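Local coordinates for 450aa long hypothetical fmu protein (Pyrococcus horikoshii, PDB 2YXL) that probably methylates C5 of cytosines in RNA with S-adenosylmethionine as donor, and is bound here to the donor analogue sinefungin, at residues 68-73 against 92-97; 84-89 against 128-133; 272-277 against 285-290; 299-304 against 312-317. One frame throughout, in Å; residues are numbered along the deposited sequence.

Contacts 1 and 2 tie together the helical N-terminal part of the chain, and they cross: 68-73 comes first, then 84-89, then 92-97, which closes contact 1, and last 128-133, which closes contact 2. Both use helix 84-99, whose Ala93 CB lies 4.1 Å from Phe130 CZ. Some 44 Å from contact 1, centre to centre, contact 3 opens at 272-277 and closes at 285-290 inside the Rossmann-like methyltransferase domain. Contact 4 follows in series, 299-304 against 312-317, with its centre about 9 Å from that of contact 3. These two close successive beta-alpha-beta units on one sheet, where strands 286-290 and 312-315 are neighbours.

Contact 1 of 4, residues 68-73 against 92-97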
# COMPACT_ATOMS: atom_id res chain seq x y z
N ASP A 68 -8.38 -15.74 11.43
CA ASP A 68 -9.58 -16.34 10.84
C ASP A 68 -9.65 -17.85 11.05
O ASP A 68 -10.72 -18.37 11.37
CB ASP A 68 -9.69 -16.00 9.34
CG ASP A 68 -10.04 -14.52 9.08
OD1 ASP A 68 -10.33 -13.78 10.05
OD2 ASP A 68 -10.03 -14.11 7.90
N LYS A 69 -8.52 -18.54 10.88
CA LYS A 69 -8.45 -19.98 11.16
C LYS A 69 -8.80 -20.32 12.61
O LYS A 69 -9.42 -21.35 12.87
CB LYS A 69 -7.07 -20.55 10.83
CG LYS A 69 -6.81 -20.74 9.34
CD LYS A 69 -5.56 -21.60 9.11
CE LYS A 69 -4.95 -21.34 7.74
NZ LYS A 69 -5.89 -21.63 6.62
N VAL A 70 -8.40 -19.45 13.54
CA VAL A 70 -8.76 -19.60 14.95
C VAL A 70 -10.26 -19.39 15.15
O VAL A 70 -10.91 -20.18 15.85
CB VAL A 70 -7.95 -18.64 15.86
CG1 VAL A 70 -8.51 -18.63 17.29
CG2 VAL A 70 -6.47 -19.03 15.88
N ILE A 71 -10.80 -18.35 14.53
CA ILE A 71 -12.24 -18.07 14.59
C ILE A 71 -13.05 -19.26 14.10
O ILE A 71 -14.05 -19.63 14.72
CB ILE A 71 -12.62 -16.76 13.85
CG1 ILE A 71 -11.98 -15.55 14.54
CG2 ILE A 71 -14.14 -16.59 13.79
CD1 ILE A 71 -12.07 -14.24 13.76
N LYS A 72 -12.60 -19.88 13.01
CA LYS A 72 -13.27 -21.06 12.46
C LYS A 72 -13.28 -22.25 13.43
O LYS A 72 -14.27 -22.96 13.52
CB LYS A 72 -12.64 -21.48 11.12
CG LYS A 72 -13.34 -22.66 10.45
CD LYS A 72 -12.68 -23.06 9.14
CE LYS A 72 -13.34 -24.31 8.57
NZ LYS A 72 -12.88 -24.58 7.18
N GLU A 73 -12.18 -22.44 14.16
CA GLU A 73 -12.08 -23.51 15.16
C GLU A 73 -13.08 -23.29 16.29
O GLU A 73 -13.72 -24.24 16.75
CB GLU A 73 -10.66 -23.60 15.73
CG GLU A 73 -9.61 -24.11 14.75
CD GLU A 73 -8.23 -24.23 15.38
OE1 GLU A 73 -8.12 -24.62 16.57
OE2 GLU A 73 -7.23 -23.95 14.67
N VAL A 92 -10.69 -8.63 16.38
CA VAL A 92 -10.15 -7.78 17.42
C VAL A 92 -9.98 -8.56 18.73
O VAL A 92 -8.91 -8.50 19.37
CB VAL A 92 -11.05 -6.53 17.63
CG1 VAL A 92 -10.72 -5.81 18.94
CG2 VAL A 92 -10.91 -5.58 16.44
N ALA A 93 -11.01 -9.32 19.11
CA ALA A 93 -11.00 -10.07 20.36
C ALA A 93 -9.98 -11.21 20.37
O ALA A 93 -9.27 -11.40 21.36
CB ALA A 93 -12.40 -10.61 20.68
N VAL A 94 -9.90 -11.95 19.26
CA VAL A 94 -8.95 -13.06 19.13
C VAL A 94 -7.51 -12.55 19.17
O VAL A 94 -6.66 -13.15 19.84
CB VAL A 94 -9.22 -13.90 17.85
CG1 VAL A 94 -8.05 -14.84 17.54
CG2 VAL A 94 -10.52 -14.69 17.99
N ASP A 95 -7.25 -11.44 18.48
CA ASP A 95 -5.92 -10.84 18.47
C ASP A 95 -5.50 -10.33 19.85
O ASP A 95 -4.35 -10.51 20.27
CB ASP A 95 -5.86 -9.70 17.46
CG ASP A 95 -4.46 -9.19 17.24
OD1 ASP A 95 -4.18 -8.03 17.62
OD2 ASP A 95 -3.63 -9.95 16.69
N ILE A 96 -6.44 -9.69 20.55
CA ILE A 96 -6.17 -9.15 21.88
C ILE A 96 -5.94 -10.28 22.89
O ILE A 96 -5.00 -10.22 23.69
CB ILE A 96 -7.27 -8.15 22.32
CG1 ILE A 96 -7.04 -6.80 21.63
CG2 ILE A 96 -7.26 -7.96 23.83
CD1 ILE A 96 -8.17 -5.80 21.78
N ALA A 97 -6.77 -11.32 22.81
CA ALA A 97 -6.67 -12.46 23.72
C ALA A 97 -5.41 -13.30 23.52
O ALA A 97 -4.79 -13.75 24.48
CB ALA A 97 -7.91 -13.34 23.62
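Between these two segments Val94 makes the contact, setting one methyl against Val70 and the other against Ile71. Helix 47-75 supplies 68-73 and helix 84-99 supplies 92-97; the backbones come nearest at Ile71 and Val94, whose CA atoms are 7.5 Å apart. Along 92-97, Val92 packs on Ile18, Ile19 and Ile22 of helix 12-24 and also on Ile60 of helix 47-75, earlier than 68-73. Two residues on, Val94 turns its CB bond to the partner helix. Its CG1 is anti to the backbone N (chi1 167°) and meets Val70 CG1 at 3.8 Å, methyl to methyl, with Val70 CB a little farther, 4.2 Å from Val94 CG1. The remaining branch, CG2, lies beside the backbone N and touches the methylene Ile71 CG1, also at 3.8 Å. The valine fork thus rests on two consecutive residues of the other helix. All three residues are buried, and the interface is purely aliphatic, with no hydrogen bond between the segments. Next in order, Asp95 packs on Ile56, Ile60 and Ile67, earlier on the same helix 47-75. Around this small junction, Pro79 and Tyr140 lie on the sides of Ile71 and Val70, while Ile137 of helix 124-138 covers Val94, so that helix 84-99 packs among helices 12-24, 47-75 and 124-138.

Contact 2 of 4, residues 84-89 against 128-133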
# COMPACT_ATOMS: atom_id res chain seq x y z
N PRO A 84 -20.24 -8.28 8.83
CA PRO A 84 -18.95 -7.56 8.83
C PRO A 84 -18.54 -7.01 10.20
O PRO A 84 -17.34 -6.98 10.52
CB PRO A 84 -19.19 -6.40 7.86
CG PRO A 84 -20.37 -6.77 7.06
CD PRO A 84 -21.21 -7.65 7.92
N TRP A 85 -19.51 -6.55 10.99
CA TRP A 85 -19.22 -6.01 12.32
C TRP A 85 -18.84 -7.12 13.29
O TRP A 85 -17.93 -6.96 14.10
CB TRP A 85 -20.38 -5.16 12.86
CG TRP A 85 -20.56 -3.90 12.08
CD1 TRP A 85 -21.45 -3.68 11.07
CD2 TRP A 85 -19.81 -2.69 12.22
NE1 TRP A 85 -21.30 -2.40 10.58
CE2 TRP A 85 -20.30 -1.77 11.27
CE3 TRP A 85 -18.76 -2.29 13.07
CZ2 TRP A 85 -19.79 -0.48 11.13
CZ3 TRP A 85 -18.25 -1.00 12.93
CH2 TRP A 85 -18.77 -0.11 11.97
N LEU A 86 -19.55 -8.25 13.18
CA LEU A 86 -19.23 -9.43 13.97
C LEU A 86 -17.82 -9.93 13.65
O LEU A 86 -17.01 -10.13 14.55
CB LEU A 86 -20.27 -10.53 13.75
CG LEU A 86 -20.13 -11.80 14.59
CD1 LEU A 86 -20.14 -11.52 16.10
CD2 LEU A 86 -21.24 -12.78 14.23
N ARG A 87 -17.53 -10.12 12.36
CA ARG A 87 -16.21 -10.57 11.91
C ARG A 87 -15.10 -9.67 12.45
O ARG A 87 -14.10 -10.16 12.96
CB ARG A 87 -16.14 -10.68 10.38
CG ARG A 87 -14.75 -11.01 9.84
CD ARG A 87 -14.74 -11.41 8.36
NE ARG A 87 -15.31 -10.38 7.49
CZ ARG A 87 -16.55 -10.40 7.00
NH1 ARG A 87 -16.96 -9.41 6.23
NH2 ARG A 87 -17.38 -11.39 7.29
N ALA A 88 -15.29 -8.35 12.33
CA ALA A 88 -14.32 -7.37 12.82
C ALA A 88 -14.14 -7.49 14.33
O ALA A 88 -13.01 -7.47 14.82
CB ALA A 88 -14.75 -5.96 12.43
N ALA A 89 -15.24 -7.61 15.07
CA ALA A 89 -15.17 -7.74 16.52
C ALA A 89 -14.45 -9.02 16.94
O ALA A 89 -13.61 -9.00 17.85
CB ALA A 89 -16.56 -7.68 17.14
N MET A 128 -25.29 -10.16 21.06
CA MET A 128 -25.54 -11.29 21.95
C MET A 128 -24.68 -12.50 21.57
O MET A 128 -24.06 -13.12 22.44
CB MET A 128 -27.02 -11.69 21.96
CG MET A 128 -27.92 -10.79 22.78
SD MET A 128 -29.67 -11.22 22.56
CE MET A 128 -30.46 -9.88 23.45
N TYR A 129 -24.65 -12.81 20.28
CA TYR A 129 -23.85 -13.91 19.76
C TYR A 129 -22.36 -13.72 20.07
O TYR A 129 -21.68 -14.67 20.46
CB TYR A 129 -24.09 -14.06 18.25
CG TYR A 129 -23.31 -15.17 17.58
CD1 TYR A 129 -23.72 -16.50 17.68
CD2 TYR A 129 -22.17 -14.89 16.83
CE1 TYR A 129 -23.01 -17.52 17.05
CE2 TYR A 129 -21.45 -15.90 16.21
CZ TYR A 129 -21.88 -17.21 16.32
OH TYR A 129 -21.15 -18.20 15.69
N PHE A 130 -21.88 -12.49 19.91
CA PHE A 130 -20.51 -12.13 20.28
C PHE A 130 -20.28 -12.37 21.77
O PHE A 130 -19.31 -13.01 22.16
CB PHE A 130 -20.24 -10.66 19.94
CG PHE A 130 -18.84 -10.21 20.29
CD1 PHE A 130 -17.76 -10.58 19.50
CD2 PHE A 130 -18.62 -9.40 21.41
CE1 PHE A 130 -16.47 -10.16 19.82
CE2 PHE A 130 -17.34 -8.98 21.73
CZ PHE A 130 -16.26 -9.35 20.94
N TRP A 131 -21.20 -11.85 22.59
CA TRP A 131 -21.17 -11.99 24.03
C TRP A 131 -21.06 -13.45 24.45
O TRP A 131 -20.30 -13.79 25.36
CB TRP A 131 -22.43 -11.35 24.62
CG TRP A 131 -22.38 -11.07 26.09
CD1 TRP A 131 -21.96 -9.92 26.70
CD2 TRP A 131 -22.78 -11.96 27.14
NE1 TRP A 131 -22.06 -10.04 28.06
CE2 TRP A 131 -22.57 -11.27 28.37
CE3 TRP A 131 -23.30 -13.26 27.18
CZ2 TRP A 131 -22.86 -11.85 29.61
CZ3 TRP A 131 -23.59 -13.83 28.42
CH2 TRP A 131 -23.36 -13.12 29.62
N ASP A 132 -21.82 -14.31 23.77
CA ASP A 132 -21.81 -15.76 24.00
C ASP A 132 -20.49 -16.45 23.63
O ASP A 132 -20.20 -17.54 24.12
CB ASP A 132 -22.96 -16.43 23.24
CG ASP A 132 -24.32 -16.20 23.89
OD1 ASP A 132 -24.37 -15.85 25.09
OD2 ASP A 132 -25.34 -16.40 23.20
N LEU A 133 -19.70 -15.82 22.76
CA LEU A 133 -18.45 -16.41 22.29
C LEU A 133 -17.21 -15.99 23.08
O LEU A 133 -16.17 -16.67 23.02
CB LEU A 133 -18.22 -16.10 20.81
CG LEU A 133 -19.13 -16.79 19.79
CD1 LEU A 133 -18.94 -16.12 18.44
CD2 LEU A 133 -18.85 -18.29 19.70
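Phe130 and Tyr129, consecutive on helix 124-138, take up Leu86 and Ala89 of helix 84-99, two positions on one flank of that helix. The short helical segments run nearly parallel, at 22° to each other, with their axes 10.7 Å apart, and aromatic side chains bridge this spacing. Phe130 can be followed outward. Its CB lies 3.9 Å from the methyl Leu86 CD1, the two side chains passing in opposite directions. CG stands anti to the backbone N (chi1 -180°), which sends the ring out to the level of Ala89, one turn beyond Leu86. There Phe130 CD1 is 3.9 Å from Ala89 CB, and the next ring atom, CE1, comes to 3.7 Å from the same methyl. Phe130 CE1 also comes to 3.7 Å from Ala89 O, and CZ, the tip, to 4.1 Å from the same oxygen. The methyl approaches the ring obliquely. Leu86 turns its second methyl to the neighbouring aromatic: Leu86 CD2 sits 3.5 Å from Tyr129 CD2, and the two side chains cross at about a right angle. A serine in place of Phe130 would probably leave the Ala89 methyl without its ring and open a gap between the two helices. Ser115 and Ile118 of helix 104-121 and Leu90 of helix 84-99 also border the Phe130 ring. Tyr129 reaches Val75 at the end of helix 47-75, so the contact lies where three helices meet helix 124-138.

Contact 3 of 4, residues 272-277 against 285-290; sequences GKTTHL and GKIYAF. With SFG (sinefungin), chain B.
The sinefungin pocket and a beta-alpha-beta unit of the Rossmann-like methyltransferase fold meet here: helix 272-280 packs on strand 286-290, Thr274 and Leu277 facing Ile287 and Ala289. Helix and strand run nearly antiparallel, at 173°. The N-terminal end of the helix holds the amino-acid carboxylate of the ligand. Gly272 N donates to sinefungin O at 2.9 Å (N-H...O angle 150°). Lys273 N donates to sinefungin OXT at 3.2 Å (140°). The Lys273 side chain folds back along the carboxylate, a bend at its last torsion bringing NZ within 3.4 Å of sinefungin OXT, a weak hydrogen bond. NZ also forms a salt bridge with Asp337, itself bonded to the ligand, so the lysine links carboxylate and acid; the positive charge and the helix end probably both stabilise the bound anion. Behind the pocket the helix rests on the strand by van der Waals contact, with no hydrogen bond. Ile287 CD1 reaches both the carbonyl Thr274 O, at 3.8 Å, and Leu277 CB, at 4.1 Å. Thr274 OG1 lies 3.8 Å from the methyl Ile287 CG2. The same hydroxyl OG1 of Thr274 lies 4.4 Å from Ala289 CB.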
# COMPACT_ATOMS: atom_id res chain seq x y z
N GLY A 272 0.63 10.00 -7.18
CA GLY A 272 1.94 10.13 -6.55
C GLY A 272 3.04 10.39 -7.55
O GLY A 272 3.89 11.27 -7.35
N LYS A 273 3.02 9.63 -8.65
CA LYS A 273 4.07 9.74 -9.66
C LYS A 273 3.82 10.84 -10.68
O LYS A 273 4.76 11.53 -11.08
CB LYS A 273 4.30 8.39 -10.35
CG LYS A 273 4.89 7.35 -9.44
CD LYS A 273 5.24 6.08 -10.19
CE LYS A 273 5.56 4.93 -9.24
NZ LYS A 273 4.39 4.55 -8.39
N THR A 274 2.57 11.02 -11.10
CA THR A 274 2.24 12.07 -12.07
C THR A 274 2.48 13.48 -11.50
O THR A 274 2.87 14.39 -12.23
CB THR A 274 0.81 11.94 -12.67
OG1 THR A 274 0.38 13.20 -13.20
CG2 THR A 274 -0.19 11.47 -11.64
N THR A 275 2.26 13.64 -10.20
CA THR A 275 2.56 14.90 -9.53
C THR A 275 4.08 15.11 -9.39
O THR A 275 4.56 16.25 -9.37
CB THR A 275 1.82 15.02 -8.17
OG1 THR A 275 1.71 16.40 -7.80
CG2 THR A 275 2.52 14.25 -7.06
N HIS A 276 4.83 14.01 -9.32
CA HIS A 276 6.29 14.03 -9.28
C HIS A 276 6.88 14.36 -10.66
O HIS A 276 7.87 15.09 -10.76
CB HIS A 276 6.82 12.69 -8.76
CG HIS A 276 8.26 12.71 -8.34
ND1 HIS A 276 8.95 13.87 -8.09
CD2 HIS A 276 9.12 11.69 -8.10
CE1 HIS A 276 10.19 13.57 -7.73
NE2 HIS A 276 10.32 12.26 -7.73
N LEU A 277 6.27 13.81 -11.71
CA LEU A 277 6.69 14.08 -13.09
C LEU A 277 6.61 15.57 -13.40
O LEU A 277 7.50 16.12 -14.06
CB LEU A 277 5.84 13.29 -14.09
CG LEU A 277 5.90 11.75 -14.13
CD1 LEU A 277 4.71 11.21 -14.92
CD2 LEU A 277 7.21 11.23 -14.71
N GLY A 285 5.18 22.03 -19.93
CA GLY A 285 4.89 20.89 -20.81
C GLY A 285 3.46 20.41 -20.66
O GLY A 285 2.56 21.21 -20.39
N LYS A 286 3.26 19.11 -20.83
CA LYS A 286 1.92 18.52 -20.75
C LYS A 286 1.96 17.07 -20.24
O LYS A 286 2.80 16.27 -20.67
CB LYS A 286 1.22 18.58 -22.11
CG LYS A 286 -0.30 18.51 -22.05
CD LYS A 286 -0.95 18.95 -23.36
CE LYS A 286 -0.92 20.47 -23.51
NZ LYS A 286 -1.47 20.92 -24.82
N ILE A 287 1.06 16.75 -19.32
CA ILE A 287 0.91 15.38 -18.83
C ILE A 287 -0.53 14.89 -19.02
O ILE A 287 -1.47 15.47 -18.48
CB ILE A 287 1.31 15.23 -17.33
CG1 ILE A 287 2.75 15.70 -17.10
CG2 ILE A 287 1.14 13.77 -16.87
CD1 ILE A 287 3.11 15.93 -15.65
N TYR A 288 -0.68 13.81 -19.79
CA TYR A 288 -1.96 13.13 -19.92
C TYR A 288 -2.05 12.03 -18.87
O TYR A 288 -1.24 11.10 -18.86
CB TYR A 288 -2.13 12.56 -21.34
CG TYR A 288 -2.28 13.60 -22.43
CD1 TYR A 288 -1.22 13.90 -23.28
CD2 TYR A 288 -3.49 14.27 -22.62
CE1 TYR A 288 -1.35 14.85 -24.29
CE2 TYR A 288 -3.63 15.23 -23.63
CZ TYR A 288 -2.56 15.51 -24.46
OH TYR A 288 -2.69 16.45 -25.45
N ALA A 289 -3.04 12.15 -17.99
CA ALA A 289 -3.20 11.22 -16.87
C ALA A 289 -4.46 10.37 -16.99
O ALA A 289 -5.58 10.87 -16.82
CB ALA A 289 -3.18 11.98 -15.55
N PHE A 290 -4.28 9.08 -17.26
CA PHE A 290 -5.38 8.14 -17.46
C PHE A 290 -5.65 7.31 -16.21
O PHE A 290 -4.71 6.83 -15.56
CB PHE A 290 -5.08 7.21 -18.63
CG PHE A 290 -5.06 7.89 -19.97
CD1 PHE A 290 -3.88 8.44 -20.46
CD2 PHE A 290 -6.21 7.96 -20.75
CE1 PHE A 290 -3.85 9.07 -21.70
CE2 PHE A 290 -6.19 8.59 -21.99
CZ PHE A 290 -5.00 9.14 -22.47
N SFG B . 0.75 5.54 -10.59
CA SFG B . -0.17 5.75 -9.46
C SFG B . 0.51 6.64 -8.39
O SFG B . -0.24 7.27 -7.61
OXT SFG B . 1.76 6.67 -8.37
CB SFG B . -0.62 4.40 -8.87
CG SFG B . -1.46 3.61 -9.89
CD SFG B . -2.01 2.29 -9.32
NE SFG B . -0.87 1.41 -8.98
C5' SFG B . -2.89 1.53 -10.34
C4' SFG B . -4.03 2.37 -10.96
O4' SFG B . -4.28 1.80 -12.27
C3' SFG B . -5.36 2.29 -10.21
O3' SFG B . -5.76 3.61 -9.81
C2' SFG B . -6.35 1.72 -11.24
O2' SFG B . -7.62 2.37 -11.16
C1' SFG B . -5.66 2.08 -12.55
N9 SFG B . -6.07 1.26 -13.73
C8 SFG B . -6.23 -0.06 -13.76
N7 SFG B . -6.59 -0.44 -14.98
C5 SFG B . -6.67 0.65 -15.74
C6 SFG B . -7.00 0.87 -17.08
N6 SFG B . -7.32 -0.14 -17.88
N1 SFG B . -6.98 2.13 -17.54
C2 SFG B . -6.66 3.15 -16.75
N3 SFG B . -6.34 2.97 -15.48
C4 SFG B . -6.34 1.73 -14.94

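Contact 4 of 4, residues 299-304 against 312-317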
# COMPACT_ATOMS: atom_id res chain seq x y z
N ARG A 299 -9.06 12.40 -6.33
CA ARG A 299 -7.96 12.64 -5.40
C ARG A 299 -6.79 13.28 -6.14
O ARG A 299 -6.15 14.20 -5.61
CB ARG A 299 -7.51 11.35 -4.71
CG ARG A 299 -8.52 10.77 -3.73
CD ARG A 299 -7.83 10.08 -2.55
NE ARG A 299 -7.07 8.89 -2.95
CZ ARG A 299 -7.44 7.64 -2.70
NH1 ARG A 299 -6.68 6.63 -3.11
NH2 ARG A 299 -8.57 7.38 -2.05
N LEU A 300 -6.52 12.81 -7.35
CA LEU A 300 -5.48 13.36 -8.21
C LEU A 300 -5.76 14.83 -8.56
O LEU A 300 -4.84 15.65 -8.53
CB LEU A 300 -5.30 12.52 -9.49
CG LEU A 300 -4.40 12.98 -10.64
CD1 LEU A 300 -3.03 13.46 -10.18
CD2 LEU A 300 -4.23 11.87 -11.66
N LYS A 301 -7.01 15.14 -8.87
CA LYS A 301 -7.42 16.52 -9.14
C LYS A 301 -7.25 17.40 -7.90
O LYS A 301 -6.86 18.56 -8.01
CB LYS A 301 -8.86 16.58 -9.66
CG LYS A 301 -9.04 16.03 -11.07
CD LYS A 301 -10.50 16.08 -11.49
CE LYS A 301 -10.71 15.41 -12.84
NZ LYS A 301 -12.14 15.40 -13.25
N ASP A 302 -7.55 16.83 -6.73
CA ASP A 302 -7.35 17.53 -5.45
C ASP A 302 -5.88 17.82 -5.17
O ASP A 302 -5.54 18.91 -4.72
CB ASP A 302 -7.96 16.73 -4.29
CG ASP A 302 -9.47 16.89 -4.19
OD1 ASP A 302 -10.11 16.03 -3.55
OD2 ASP A 302 -10.01 17.87 -4.75
N PHE A 303 -5.01 16.84 -5.46
CA PHE A 303 -3.57 17.00 -5.30
C PHE A 303 -3.00 18.03 -6.28
O PHE A 303 -2.28 18.94 -5.87
CB PHE A 303 -2.83 15.66 -5.45
CG PHE A 303 -2.87 14.79 -4.22
CD1 PHE A 303 -3.46 13.53 -4.26
CD2 PHE A 303 -2.29 15.22 -3.03
CE1 PHE A 303 -3.49 12.72 -3.13
CE2 PHE A 303 -2.32 14.41 -1.89
CZ PHE A 303 -2.92 13.16 -1.94
N VAL A 304 -3.33 17.87 -7.56
CA VAL A 304 -2.81 18.72 -8.63
C VAL A 304 -2.94 20.23 -8.34
O VAL A 304 -1.94 20.95 -8.39
CB VAL A 304 -3.43 18.34 -10.01
CG1 VAL A 304 -3.41 19.50 -11.00
CG2 VAL A 304 -2.70 17.14 -10.59
N VAL A 312 -1.29 19.26 -16.07
CA VAL A 312 -1.88 17.93 -16.11
C VAL A 312 -3.30 17.95 -16.65
O VAL A 312 -4.17 18.66 -16.12
CB VAL A 312 -1.82 17.23 -14.72
CG1 VAL A 312 -2.64 15.94 -14.72
CG2 VAL A 312 -0.38 16.93 -14.33
N LYS A 313 -3.53 17.19 -17.71
CA LYS A 313 -4.87 17.00 -18.27
C LYS A 313 -5.37 15.61 -17.90
O LYS A 313 -4.91 14.61 -18.46
CB LYS A 313 -4.87 17.21 -19.79
CG LYS A 313 -4.60 18.64 -20.22
CD LYS A 313 -4.76 18.83 -21.72
CE LYS A 313 -4.48 20.27 -22.13
NZ LYS A 313 -4.72 20.49 -23.58
N PRO A 314 -6.31 15.54 -16.93
CA PRO A 314 -6.84 14.26 -16.47
C PRO A 314 -7.89 13.67 -17.41
O PRO A 314 -8.74 14.40 -17.93
CB PRO A 314 -7.45 14.60 -15.11
CG PRO A 314 -7.81 16.04 -15.20
CD PRO A 314 -6.91 16.68 -16.22
N LEU A 315 -7.82 12.36 -17.63
CA LEU A 315 -8.74 11.67 -18.53
C LEU A 315 -9.24 10.36 -17.93
O LEU A 315 -8.51 9.36 -17.87
CB LEU A 315 -8.07 11.43 -19.89
CG LEU A 315 -7.89 12.63 -20.83
CD1 LEU A 315 -6.78 12.36 -21.83
CD2 LEU A 315 -9.20 12.98 -21.54
N VAL A 316 -10.50 10.36 -17.50
CA VAL A 316 -11.13 9.19 -16.90
C VAL A 316 -11.58 8.22 -17.99
O VAL A 316 -12.77 8.11 -18.30
CB VAL A 316 -12.33 9.58 -15.98
CG1 VAL A 316 -12.75 8.39 -15.11
CG2 VAL A 316 -11.98 10.78 -15.11
N LYS A 317 -10.61 7.53 -18.59
CA LYS A 317 -10.87 6.58 -19.67
C LYS A 317 -10.00 5.34 -19.54
O LYS A 317 -9.01 5.34 -18.80
CB LYS A 317 -10.65 7.24 -21.04
CG LYS A 317 -11.85 8.00 -21.60
CD LYS A 317 -11.79 9.49 -21.28
CE LYS A 317 -13.10 10.19 -21.62
NZ LYS A 317 -13.37 10.25 -23.08
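Lys301 and Val304, one turn apart on helix 294-306, lie over Pro314 and Val312 of strand 312-315, the closing helix-on-strand packing of the second beta-alpha-beta unit (strand 286-290, helix 294-306, strand 312-315) in this Rossmann-like domain. The backbones keep an even spacing, CA to CA 7.7 Å between Lys301 and Pro314 and 7.6 Å between Val304 and Val312. Among the apolar contacts, the valine pair is the more sheltered: the methyl Val304 CG2 meets Val312 CB at 4.2 Å. Both CB bonds point across to the partner segment. The lysine-proline pair lies at the surface. Lys301 stretches out fully beyond CG and brings its last methylene, CE, to 3.8 Å from Pro314 CG and 4.1 Å from Pro314 CB. The two side chains cross at about a right angle. Leu300 faces the same way but packs inward, on Ala289 and Ala268, and its CD1 touches Thr274 CG2 at 3.8 Å, which joins this helix to helix 272-280. No hydrogen bond links the two segments. Polar links run along the sheet instead, where Lys313 and Leu315 pair through the backbone with Ile287 and Ala289. Just after the strand, Lys317 touches sinefungin. An inverse gamma turn is centred on Val316, closed by a weak bond from Lys317 N to Leu315 O at 2.9 Å.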